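Local coordinates for protein MmoQ (Methylococcus capsulatus, PDB 3P3Q) that probably makes cyclic di-GMP from two GTP through a GGDEF part outside this fragment, which carries the helical HDOD domain of the response regulator, at residues 14-19 against 28-33. The protein carries 4 engineered substitutions. Residues are numbered along the deposited sequence; the frame is centred on the assembly and turned at random.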
loop_
_atom_site.group_PDB
_atom_site.type_symbol
_atom_site.label_atom_id
_atom_site.label_comp_id
_atom_site.label_asym_id
_atom_site.label_seq_id
_atom_site.Cartn_x
_atom_site.Cartn_y
_atom_site.Cartn_z
ATOM N N ALA A 14 -11.643 8.121 11.860
ATOM C CA ALA A 14 -12.085 8.746 13.099
ATOM C C ALA A 14 -10.889 9.009 14.013
ATOM O O ALA A 14 -10.703 10.129 14.495
ATOM C CB ALA A 14 -13.133 7.874 13.798
ATOM N N ALA A 15 -10.065 7.984 14.222
ATOM C CA ALA A 15 -8.872 8.112 15.069
ATOM C C ALA A 15 -7.967 9.223 14.569
ATOM O O ALA A 15 -7.562 10.110 15.336
ATOM C CB ALA A 15 -8.103 6.804 15.108
ATOM N N ILE A 16 -7.641 9.169 13.280
ATOM C CA ILE A 16 -6.704 10.130 12.706
ATOM C C ILE A 16 -7.225 11.561 12.839
ATOM O O ILE A 16 -6.467 12.474 13.164
ATOM C CB ILE A 16 -6.388 9.807 11.209
ATOM C CG1 ILE A 16 -5.743 8.424 11.095
ATOM C CG2 ILE A 16 -5.487 10.887 10.606
ATOM C CD1 ILE A 16 -5.634 7.890 9.687
ATOM N N LEU A 17 -8.518 11.748 12.587
ATOM C CA LEU A 17 -9.143 13.066 12.662
ATOM C C LEU A 17 -9.099 13.590 14.084
ATOM O O LEU A 17 -8.713 14.734 14.319
ATOM C CB LEU A 17 -10.598 13.023 12.175
ATOM C CG LEU A 17 -11.086 14.235 11.359
ATOM C CD1 LEU A 17 -12.437 13.977 10.708
ATOM C CD2 LEU A 17 -11.131 15.494 12.192
ATOM N N ASN A 18 -9.497 12.747 15.031
ATOM C CA ASN A 18 -9.520 13.153 16.426
ATOM C C ASN A 18 -8.122 13.498 16.889
ATOM O O ASN A 18 -7.886 14.584 17.413
ATOM C CB ASN A 18 -10.137 12.060 17.305
ATOM C CG ASN A 18 -9.936 12.320 18.817
ATOM O OD1 ASN A 18 -9.614 11.389 19.584
ATOM N ND2 ASN A 18 -10.134 13.586 19.248
ATOM N N LEU A 19 -7.188 12.578 16.671
ATOM C CA LEU A 19 -5.786 12.818 17.009
ATOM C C LEU A 19 -5.310 14.198 16.539
ATOM O O LEU A 19 -4.732 14.967 17.301
ATOM C CB LEU A 19 -4.924 11.746 16.351
ATOM C CG LEU A 19 -3.917 11.001 17.216
ATOM C CD1 LEU A 19 -3.048 10.119 16.328
ATOM C CD2 LEU A 19 -3.067 11.978 18.038
ATOM N N GLU A 28 5.057 11.346 15.627
ATOM C CA GLU A 28 5.194 9.908 15.752
ATOM C C GLU A 28 3.800 9.277 15.867
ATOM O O GLU A 28 3.519 8.246 15.264
ATOM C CB GLU A 28 6.045 9.572 16.973
ATOM C CG GLU A 28 6.992 8.399 16.773
ATOM C CD GLU A 28 8.102 8.694 15.775
ATOM O OE1 GLU A 28 8.725 9.780 15.858
ATOM O OE2 GLU A 28 8.350 7.835 14.907
ATOM N N ALA A 29 2.923 9.909 16.638
ATOM C CA ALA A 29 1.616 9.328 16.886
ATOM C C ALA A 29 0.719 9.384 15.639
ATOM O O ALA A 29 -0.091 8.491 15.399
ATOM C CB ALA A 29 0.951 10.020 18.046
ATOM N N LEU A 30 0.871 10.446 14.861
ATOM C CA LEU A 30 0.115 10.631 13.631
ATOM C C LEU A 30 0.621 9.646 12.577
ATOM O O LEU A 30 -0.165 9.005 11.878
ATOM C CB LEU A 30 0.294 12.072 13.157
ATOM C CG LEU A 30 -0.885 12.795 12.519
ATOM C CD1 LEU A 30 -2.190 12.383 13.172
ATOM C CD2 LEU A 30 -0.671 14.286 12.609
ATOM N N ALA A 31 1.941 9.520 12.481
ATOM C CA ALA A 31 2.567 8.615 11.521
ATOM C C ALA A 31 2.173 7.164 11.732
ATOM O O ALA A 31 1.929 6.440 10.768
ATOM C CB ALA A 31 4.091 8.742 11.570
ATOM N N GLN A 32 2.145 6.737 12.991
ATOM C CA GLN A 32 1.875 5.348 13.300
ATOM C C GLN A 32 0.548 4.951 12.681
ATOM O O GLN A 32 0.464 3.946 11.984
ATOM C CB GLN A 32 1.853 5.108 14.813
ATOM C CG GLN A 32 1.210 6.223 15.609
ATOM C CD GLN A 32 0.457 5.750 16.869
ATOM O OE1 GLN A 32 -0.583 6.327 17.227
ATOM N NE2 GLN A 32 0.987 4.720 17.550
ATOM N N LEU A 33 -0.477 5.757 12.954
ATOM C CA LEU A 33 -1.828 5.595 12.421
ATOM C C LEU A 33 -1.932 5.749 10.890
ATOM O O LEU A 33 -2.445 4.876 10.187
ATOM C CB LEU A 33 -2.719 6.656 13.059
ATOM C CG LEU A 33 -4.017 6.216 13.710
ATOM C CD1 LEU A 33 -3.818 4.917 14.475
ATOM C CD2 LEU A 33 -4.438 7.324 14.635
#
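Leu33 reaches from helix 27-34 to pack against the neighbouring Ala15 and Ile16 and, one turn further along helix 10-21, Leu19, and the contact is built round this side chain. Its CD2 methyl does most of the touching: it lies 3.7 Å from CB of Ala15 and 3.6 Å from CD1 of Leu19, whose side chain runs aslant to that of Leu33. CG1 of Ile16 packs 3.8 Å from CG of Leu33 and also neighbours the same methyl; the two side chains lie alongside each other and run opposite ways. Ile16 can offer this branch because CG1 stands anti to its carbonyl carbon (chi1 -61°), while CG2 is left on the side of Leu30, whose CD1 methyl is a looser neighbour at 4.4 Å. The two segments run nearly antiparallel, at 166° with axes 10.2 Å apart, and form a helical hairpin at the start of the all-helical HDOD domain, joined by a short connection. No hydrogen bond crosses between them; the grip is apolar. Leu19 reaches across from helix 10-21: its CD1 meets CD1 of Leu30 at 4.0 Å and rests 3.5 Å from the carbonyl O of Ala29, so that one methyl touches both side chains and backbone. Val25, in the connection, touches both Leu19 and Leu30 and extends the apolar seam toward the turn, where Thr26 OG1 is hydrogen-bonded to the backbone N of Ala29. Helix 71-79 also joins in, Ala78 touching Ile16 and Leu71 touching Leu30.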